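Local atomic coordinates of phosphoribosylaminoimidazole-succinocarboxamide synthase (Ehrlichia chaffeensis str. Arkansas, PDB entry 3KRE), a protein that catalyses the ATP-dependent joining of L-aspartate to carboxyaminoimidazole ribonucleotide, giving SAICAR in the de novo purine pathway to IMP. Residues H90-L95 against L101-T106; Q47-E52 against L70-S75; F201-L204 against Q209-L212. All blocks are in the same frame, centred on the assembly; numbering follows the deposited sequence. Where two conformers were deposited one is given.

In the fold
The three contacts illustrate how one antiparallel sheet is held by different chemistry at different places. Contact 2 is the buried one: an aromatic ring of strand 44-49 rests on helix 67-84, and its link is packing plus a bridging water. Contacts 1 and 3 are only partly buried and lie within the sheet or along it. In contact 1 backbone bonds do most of the work; in contact 3 a serine hydroxyl takes over from the backbone. Strand 99-107 joins all three, pairing with strand 44-49 of contact 2 and strand 192-204 of contact 3. Between contacts 1 and 3, Thr106 O and Lys203 N probably form a hydrogen bond at 2.9 Å.

Contact 1: H90-L95 against L101-T106; sequences HFISLL and LVKKIT
His90 and Val102 lie side by side and point the same way, and the histidine shows how a ring can be held at the start of a strand pair. Its CB lies 4.1 Å from Ile105 CD1. With chi1 at 70°, CG sits between the backbone N and the carbonyl carbon, which sets the ring flat against the valine. CG and ND1 face Val102 CB, whereas CD2, CE1 and NE2 meet its CG1 methyl; that methyl stands 3.8 Å from the ring centroid, almost on the normal, as a CH-pi contact. At the ring edge, ND1 reaches an in-plane water at 2.8 Å that donates to Lys103 O and, with the valine on the ring's face, limits the ring's rotation. On the backbone, Lys103 N gives His90 O a bond of 2.8 Å. Farther along, Leu101 O is gripped twice, by Ile92 N at 2.8 Å and by Ser93 N at 3.1 Å, while Leu101 N returns a bond to Ser93 O. Ile92 CG2 packs on Leu101 CD2, and Leu95 CD1 on Leu101 CB. Two residues facing one across an antiparallel hairpin, here Ile92 and Ser93 opposite Leu101, make a classic beta bulge.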
loop_
_atom_site.group_PDB
_atom_site.type_symbol
_atom_site.label_atom_id
_atom_site.label_comp_id
_atom_site.label_asym_id
_atom_site.label_seq_id
_atom_site.Cartn_x
_atom_site.Cartn_y
_atom_site.Cartn_z
ATOM N N HIS A 90 -8.410 5.871 6.378
ATOM C CA HIS A 90 -8.069 7.209 6.836
ATOM C C HIS A 90 -8.458 8.318 5.841
ATOM O O HIS A 90 -8.315 9.509 6.117
ATOM C CB HIS A 90 -6.591 7.298 7.186
ATOM C CG HIS A 90 -5.664 7.235 6.016
ATOM N ND1 HIS A 90 -4.329 7.572 6.125
ATOM C CD2 HIS A 90 -5.878 6.947 4.719
ATOM C CE1 HIS A 90 -3.749 7.429 4.949
ATOM N NE2 HIS A 90 -4.664 7.065 4.070
ATOM N N PHE A 91 -9.015 7.941 4.703
ATOM C CA PHE A 91 -9.195 8.926 3.637
ATOM C C PHE A 91 -10.371 9.869 3.917
ATOM O O PHE A 91 -11.500 9.421 4.241
ATOM C CB PHE A 91 -9.382 8.219 2.302
ATOM C CG PHE A 91 -9.695 9.160 1.175
ATOM C CD1 PHE A 91 -8.683 9.829 0.516
ATOM C CD2 PHE A 91 -11.012 9.360 0.770
ATOM C CE1 PHE A 91 -8.986 10.720 -0.513
ATOM C CE2 PHE A 91 -11.333 10.245 -0.282
ATOM C CZ PHE A 91 -10.309 10.914 -0.924
ATOM N N ILE A 92 -10.112 11.175 3.834
ATOM C CA ILE A 92 -11.187 12.177 3.943
ATOM C C ILE A 92 -11.526 12.833 2.610
ATOM O O ILE A 92 -12.697 12.827 2.191
ATOM C CB ILE A 92 -10.881 13.252 5.002
ATOM C CG1 ILE A 92 -10.695 12.588 6.369
ATOM C CG2 ILE A 92 -12.017 14.321 5.026
ATOM C CD1 ILE A 92 -10.142 13.538 7.468
ATOM N N SER A 93 -10.542 13.432 1.947
ATOM C CA SER A 93 -10.809 14.126 0.706
ATOM C C SER A 93 -9.543 14.287 -0.123
ATOM O O SER A 93 -8.448 14.382 0.424
ATOM C CB SER A 93 -11.431 15.494 1.013
ATOM O OG SER A 93 -11.801 16.134 -0.184
ATOM N N LEU A 94 -9.702 14.322 -1.441
ATOM C CA LEU A 94 -8.597 14.655 -2.355
ATOM C C LEU A 94 -8.480 16.187 -2.390
ATOM O O LEU A 94 -9.460 16.883 -2.645
ATOM C CB LEU A 94 -8.905 14.077 -3.742
ATOM C CG LEU A 94 -7.888 14.280 -4.852
ATOM C CD1 LEU A 94 -6.541 13.605 -4.489
ATOM C CD2 LEU A 94 -8.447 13.701 -6.183
ATOM N N LEU A 95 -7.290 16.720 -2.118
ATOM C CA LEU A 95 -7.107 18.176 -2.039
ATOM C C LEU A 95 -6.573 18.801 -3.311
ATOM O O LEU A 95 -7.033 19.879 -3.727
ATOM C CB LEU A 95 -6.172 18.499 -0.899
ATOM C CG LEU A 95 -6.720 18.166 0.478
ATOM C CD1 LEU A 95 -5.608 18.372 1.499
ATOM C CD2 LEU A 95 -7.967 19.053 0.876
ATOM N N LEU A 101 -6.399 14.852 2.186
ATOM C CA LEU A 101 -6.716 15.060 3.581
ATOM C C LEU A 101 -7.080 13.707 4.170
ATOM O O LEU A 101 -7.947 12.990 3.639
ATOM C CB LEU A 101 -7.899 16.004 3.730
ATOM C CG LEU A 101 -8.151 16.554 5.143
ATOM C CD1 LEU A 101 -6.952 17.439 5.601
ATOM C CD2 LEU A 101 -9.467 17.331 5.209
ATOM N N VAL A 102 -6.442 13.373 5.280
ATOM C CA VAL A 102 -6.692 12.108 5.943
ATOM C C VAL A 102 -6.781 12.281 7.464
ATOM O O VAL A 102 -6.285 13.282 8.055
ATOM C CB VAL A 102 -5.588 11.069 5.628
ATOM C CG1 VAL A 102 -5.442 10.815 4.119
ATOM C CG2 VAL A 102 -4.243 11.538 6.232
ATOM N N LYS A 103 -7.404 11.286 8.092
ATOM C CA LYS A 103 -7.565 11.242 9.539
ATOM C C LYS A 103 -6.186 11.129 10.180
ATOM O O LYS A 103 -5.385 10.357 9.719
ATOM C CB LYS A 103 -8.393 10.021 9.957
ATOM C CG LYS A 103 -9.859 10.038 9.505
ATOM C CD LYS A 103 -10.662 8.817 10.054
ATOM C CE LYS A 103 -11.848 9.209 10.976
ATOM N NZ LYS A 103 -11.554 10.364 11.837
ATOM N N LYS A 104 -5.961 11.826 11.272
ATOM C CA LYS A 104 -4.777 11.626 12.053
ATOM C C LYS A 104 -5.035 10.396 12.931
ATOM O O LYS A 104 -5.870 10.421 13.839
ATOM C CB LYS A 104 -4.432 12.861 12.873
ATOM C CG LYS A 104 -3.058 12.778 13.556
ATOM C CD LYS A 104 -2.713 14.048 14.321
ATOM C CE LYS A 104 -1.203 14.080 14.672
ATOM N NZ LYS A 104 -0.812 15.344 15.423
ATOM N N ILE A 105 -4.268 9.350 12.693
ATOM C CA ILE A 105 -4.371 8.105 13.449
ATOM C C ILE A 105 -2.980 7.590 13.876
ATOM O O ILE A 105 -1.961 8.026 13.340
ATOM C CB ILE A 105 -5.114 7.011 12.636
ATOM C CG1 ILE A 105 -4.412 6.718 11.313
ATOM C CG2 ILE A 105 -6.574 7.402 12.374
ATOM C CD1 ILE A 105 -5.047 5.516 10.576
ATOM N N THR A 106 -2.959 6.693 14.861
ATOM C CA THR A 106 -1.719 6.034 15.242
ATOM C C THR A 106 -1.546 4.773 14.442
ATOM O O THR A 106 -2.421 3.920 14.459
ATOM C CB THR A 106 -1.653 5.751 16.738
ATOM O OG1 THR A 106 -1.765 7.005 17.425
ATOM C CG2 THR A 106 -0.309 5.153 17.097
HETATM O O HOH W 1 -3.282 8.688 8.486
#

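Contact 2: Q47-E52 against L70-S75; sequences QHFKDE and LNNYIS. With EDO (1,2-ethanediol), chain K.
Phe49 lays one face of its ring on the helix backbone at Asn72, whose CA stands 3.8 Å from the ring centroid and only 10° off the normal, a CH-pi contact. With chi1 at -69°, CG is anti to the carbonyl carbon and the ring reaches across to the helix. Around this centre the touching atoms divide between the two sides of the ring: CD1 meets Asn71 CB at 3.6 Å, CD2 meets Asn72 CB, and CE2 lies 3.5 Å from Asn72 OD1. The Asn72 amide is turned 41° from the ring plane, and Gln100 NE2 hydrogen-bonds its OD1. This is helix-on-sheet packing, with strand 44-49 meeting helix 67-84 through a buried aromatic side chain. Beyond the ring, a water bridges Gln47 OE1 and Ser75 OG, lying 2.7 Å from the serine oxygen, which also bonds Ile218 N. In the next shell, Arg98 NH1 binds both Phe49 O and Asp51 OD1, tying the strand end to the following loop. Lys50 NZ forms a salt bridge with Glu52 OE1 at 2.7 Å, met from above the carboxylate plane, and another with Glu30. Outermost, a 1,2-ethanediol, probably from the crystallisation liquor, spans the loop: its O1 is hydrogen-bonded to His48 NE2 at 2.9 Å, and its O2 accepts from Asp51 N at 2.8 Å.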
loop_
_atom_site.group_PDB
_atom_site.type_symbol
_atom_site.label_atom_id
_atom_site.label_comp_id
_atom_site.label_asym_id
_atom_site.label_seq_id
_atom_site.Cartn_x
_atom_site.Cartn_y
_atom_site.Cartn_z
ATOM N N GLN A 47 -1.657 14.167 3.622
ATOM C CA GLN A 47 -0.723 13.200 3.092
ATOM C C GLN A 47 -0.264 13.728 1.743
ATOM O O GLN A 47 -1.082 13.893 0.840
ATOM C CB GLN A 47 -1.407 11.834 2.969
ATOM C CG GLN A 47 -0.518 10.692 2.548
ATOM C CD GLN A 47 -1.288 9.389 2.352
ATOM O OE1 GLN A 47 -2.200 9.302 1.539
ATOM N NE2 GLN A 47 -0.922 8.388 3.095
ATOM N N HIS A 48 1.040 14.033 1.655
ATOM C CA HIS A 48 1.637 14.682 0.498
ATOM C C HIS A 48 2.574 13.672 -0.164
ATOM O O HIS A 48 3.499 13.121 0.483
ATOM C CB HIS A 48 2.377 15.955 0.911
ATOM C CG HIS A 48 3.160 16.592 -0.197
ATOM N ND1 HIS A 48 2.769 17.776 -0.794
ATOM C CD2 HIS A 48 4.319 16.229 -0.800
ATOM C CE1 HIS A 48 3.645 18.103 -1.731
ATOM N NE2 HIS A 48 4.591 17.178 -1.764
ATOM N N PHE A 49 2.299 13.393 -1.443
ATOM C CA PHE A 49 3.084 12.418 -2.215
ATOM C C PHE A 49 4.267 13.076 -2.899
ATOM O O PHE A 49 4.070 13.972 -3.719
ATOM C CB PHE A 49 2.180 11.700 -3.232
ATOM C CG PHE A 49 1.175 10.774 -2.591
ATOM C CD1 PHE A 49 1.343 9.371 -2.642
ATOM C CD2 PHE A 49 0.092 11.282 -1.912
ATOM C CE1 PHE A 49 0.380 8.535 -2.037
ATOM C CE2 PHE A 49 -0.840 10.436 -1.306
ATOM C CZ PHE A 49 -0.679 9.086 -1.381
ATOM N N LYS A 50 5.482 12.639 -2.543
ATOM C CA LYS A 50 6.692 13.065 -3.209
ATOM C C LYS A 50 6.987 12.276 -4.486
ATOM O O LYS A 50 6.346 11.268 -4.803
ATOM C CB LYS A 50 7.898 12.928 -2.272
ATOM C CG LYS A 50 7.779 13.712 -0.988
ATOM C CD LYS A 50 9.058 13.610 -0.164
ATOM C CE LYS A 50 9.203 12.303 0.568
ATOM N NZ LYS A 50 10.601 12.155 1.150
ATOM N N ASP A 51 8.000 12.720 -5.237
ATOM C CA ASP A 51 8.387 11.992 -6.457
ATOM C C ASP A 51 9.606 11.101 -6.220
ATOM O O ASP A 51 10.117 10.482 -7.145
ATOM C CB ASP A 51 8.655 12.941 -7.615
ATOM C CG ASP A 51 7.390 13.587 -8.181
ATOM O OD1 ASP A 51 6.246 13.137 -7.922
ATOM O OD2 ASP A 51 7.531 14.589 -8.914
ATOM N N GLU A 52 10.031 11.022 -4.973
ATOM C CA GLU A 52 11.109 10.164 -4.563
ATOM C C GLU A 52 10.666 8.703 -4.672
ATOM O O GLU A 52 9.505 8.366 -4.377
ATOM C CB GLU A 52 11.539 10.538 -3.118
ATOM C CG GLU A 52 12.079 11.970 -3.002
ATOM C CD GLU A 52 12.377 12.419 -1.557
ATOM O OE1 GLU A 52 12.452 11.558 -0.670
ATOM O OE2 GLU A 52 12.563 13.630 -1.316
ATOM N N LEU A 70 0.579 10.719 -9.550
ATOM C CA LEU A 70 -0.161 9.540 -9.946
ATOM C C LEU A 70 -0.516 8.644 -8.753
ATOM O O LEU A 70 -1.641 8.142 -8.664
ATOM C CB LEU A 70 0.591 8.759 -11.029
ATOM C CG LEU A 70 0.827 9.492 -12.332
ATOM C CD1 LEU A 70 1.703 8.576 -13.219
ATOM C CD2 LEU A 70 -0.522 9.835 -13.004
ATOM N N ASN A 71 0.405 8.505 -7.797
ATOM C CA ASN A 71 0.148 7.706 -6.599
ATOM C C ASN A 71 -0.963 8.320 -5.737
ATOM O O ASN A 71 -1.857 7.610 -5.244
ATOM C CB ASN A 71 1.439 7.495 -5.765
ATOM C CG ASN A 71 2.363 6.446 -6.352
ATOM O OD1 ASN A 71 3.481 6.222 -5.850
ATOM N ND2 ASN A 71 1.932 5.822 -7.398
ATOM N N ASN A 72 -0.961 9.647 -5.630
ATOM C CA ASN A 72 -2.020 10.364 -4.945
ATOM C C ASN A 72 -3.395 10.069 -5.562
ATOM O O ASN A 72 -4.352 9.690 -4.867
ATOM C CB ASN A 72 -1.718 11.863 -4.971
ATOM C CG ASN A 72 -2.757 12.674 -4.266
ATOM O OD1 ASN A 72 -3.174 12.331 -3.134
ATOM N ND2 ASN A 72 -3.195 13.756 -4.905
ATOM N N TYR A 73 -3.488 10.239 -6.873
ATOM C CA TYR A 73 -4.738 9.954 -7.590
ATOM C C TYR A 73 -5.156 8.486 -7.511
ATOM O O TYR A 73 -6.316 8.189 -7.242
ATOM C CB TYR A 73 -4.659 10.381 -9.037
ATOM C CG TYR A 73 -4.587 11.881 -9.245
ATOM C CD1 TYR A 73 -5.354 12.742 -8.451
ATOM C CD2 TYR A 73 -3.856 12.421 -10.283
ATOM C CE1 TYR A 73 -5.343 14.089 -8.653
ATOM C CE2 TYR A 73 -3.832 13.789 -10.504
ATOM C CZ TYR A 73 -4.581 14.620 -9.664
ATOM O OH TYR A 73 -4.634 15.998 -9.839
ATOM N N ILE A 74 -4.222 7.572 -7.720
ATOM C CA ILE A 74 -4.534 6.149 -7.648
ATOM C C ILE A 74 -4.962 5.756 -6.232
ATOM O O ILE A 74 -5.969 5.061 -6.054
ATOM C CB ILE A 74 -3.334 5.258 -8.108
ATOM C CG1 ILE A 74 -3.122 5.455 -9.583
ATOM C CG2 ILE A 74 -3.599 3.776 -7.797
ATOM C CD1 ILE A 74 -1.715 4.958 -10.132
ATOM N N SER A 75 -4.229 6.202 -5.235
ATOM C CA SER A 75 -4.567 5.834 -3.844
ATOM C C SER A 75 -5.914 6.391 -3.374
ATOM O O SER A 75 -6.741 5.660 -2.789
ATOM C CB SER A 75 -3.433 6.256 -2.900
ATOM O OG SER A 75 -3.611 5.662 -1.635
HETATM C C1 EDO K . 7.251 16.849 -4.536
HETATM O O1 EDO K . 7.118 16.821 -3.113
HETATM C C2 EDO K . 8.695 16.568 -4.988
HETATM O O2 EDO K . 9.168 15.205 -4.779
HETATM O O HOH W 2 -4.097 7.336 0.440
#

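Contact 3: F201-L204 against Q209-L212; sequences FGKL and QSDL
Segment 209-212 returns alongside strand 201-204, bringing Lys203 CA and Leu212 CA to 5.5 Å and Leu204 CA and Ser210 CA to the same spacing. Ser210 supplies the hydrogen bond between the two: its OG, anti to the backbone N at chi1 -180°, accepts from Leu204 N at 2.7 Å with an N-H...O angle of 155°. The same hydroxyl donates to Asp211 O at 2.9 Å, in the carbonyl plane and on a lone pair, so one oxygen both accepts from the strand and donates within its own loop. Leu204 CB and Lys203 CB pack against it. The end of strand 192-204 and the loop leading back into strand 213-214 form an antiparallel beta hairpin, in which a serine does what backbone pairing does farther along, where Gly202 bonds Phe213. Beyond the serine the contact turns apolar. Lys203 and Leu212 run side by side, with Lys203 CG 4.0 Å from Leu212 CD2, while the ammonium reaches on to a salt bridge with Glu168. Phe201 crosses Leu212 at about a right angle, its CD1 lying 4.0 Å from Leu212 CB, and helix 166-189 packs against both side chains through Ile172. Asp211 OD2 forms salt bridges with Lys88 and Lys171.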
loop_
_atom_site.group_PDB
_atom_site.type_symbol
_atom_site.label_atom_id
_atom_site.label_comp_id
_atom_site.label_asym_id
_atom_site.label_seq_id
_atom_site.Cartn_x
_atom_site.Cartn_y
_atom_site.Cartn_z
ATOM N N PHE A 201 -2.312 -0.372 8.740
ATOM C CA PHE A 201 -3.517 0.054 9.421
ATOM C C PHE A 201 -3.143 0.915 10.612
ATOM O O PHE A 201 -2.047 0.794 11.162
ATOM C CB PHE A 201 -4.278 -1.156 9.928
ATOM C CG PHE A 201 -4.917 -2.012 8.821
ATOM C CD1 PHE A 201 -6.254 -1.864 8.475
ATOM C CD2 PHE A 201 -4.164 -2.981 8.162
ATOM C CE1 PHE A 201 -6.812 -2.676 7.459
ATOM C CE2 PHE A 201 -4.744 -3.766 7.143
ATOM C CZ PHE A 201 -6.045 -3.619 6.838
ATOM N N GLY A 202 -4.104 1.714 11.063
ATOM C CA GLY A 202 -3.935 2.496 12.276
ATOM C C GLY A 202 -5.241 2.574 13.044
ATOM O O GLY A 202 -6.258 2.032 12.615
ATOM N N LYS A 203 -5.181 3.188 14.202
ATOM C CA LYS A 203 -6.344 3.287 15.050
ATOM C C LYS A 203 -6.528 4.726 15.457
ATOM O O LYS A 203 -5.531 5.502 15.532
ATOM C CB LYS A 203 -6.185 2.393 16.275
ATOM C CG LYS A 203 -6.261 0.916 15.940
ATOM C CD LYS A 203 -6.650 0.076 17.127
ATOM C CE LYS A 203 -5.503 -0.317 17.975
ATOM N NZ LYS A 203 -6.018 -1.061 19.212
ATOM N N LEU A 204 -7.804 5.072 15.696
ATOM C CA LEU A 204 -8.147 6.419 16.127
ATOM C C LEU A 204 -7.511 6.719 17.447
ATOM O O LEU A 204 -7.414 5.877 18.383
ATOM C CB LEU A 204 -9.649 6.694 16.204
ATOM C CG LEU A 204 -10.554 6.421 14.994
ATOM C CD1 LEU A 204 -12.032 6.475 15.377
ATOM C CD2 LEU A 204 -10.239 7.404 13.857
ATOM N N GLN A 209 -11.115 1.474 21.834
ATOM C CA GLN A 209 -11.973 0.516 21.105
ATOM C C GLN A 209 -12.052 0.816 19.613
ATOM O O GLN A 209 -12.917 0.284 18.903
ATOM C CB GLN A 209 -13.377 0.509 21.720
ATOM C CG GLN A 209 -13.400 0.069 23.182
ATOM C CD GLN A 209 -12.984 -1.366 23.361
ATOM O OE1 GLN A 209 -13.034 -2.145 22.418
ATOM N NE2 GLN A 209 -12.593 -1.729 24.572
ATOM N N SER A 210 -11.115 1.626 19.125
ATOM C CA SER A 210 -11.051 1.976 17.715
ATOM C C SER A 210 -11.008 0.707 16.852
ATOM O O SER A 210 -10.330 -0.257 17.195
ATOM C CB SER A 210 -9.788 2.782 17.454
ATOM O OG SER A 210 -9.684 3.147 16.110
ATOM N N ASP A 211 -11.724 0.715 15.743
ATOM C CA ASP A 211 -11.549 -0.358 14.758
ATOM C C ASP A 211 -10.257 -0.040 13.977
ATOM O O ASP A 211 -9.594 0.978 14.221
ATOM C CB ASP A 211 -12.790 -0.455 13.869
ATOM C CG ASP A 211 -12.952 -1.808 13.162
ATOM O OD1 ASP A 211 -12.065 -2.702 13.230
ATOM O OD2 ASP A 211 -14.025 -1.966 12.534
ATOM N N LEU A 212 -9.885 -0.940 13.069
ATOM C CA LEU A 212 -8.681 -0.832 12.291
ATOM C C LEU A 212 -8.997 -0.034 11.026
ATOM O O LEU A 212 -9.931 -0.373 10.280
ATOM C CB LEU A 212 -8.192 -2.244 11.926
ATOM C CG LEU A 212 -7.809 -3.130 13.113
ATOM C CD1 LEU A 212 -7.474 -4.590 12.635
ATOM C CD2 LEU A 212 -6.653 -2.497 13.898
#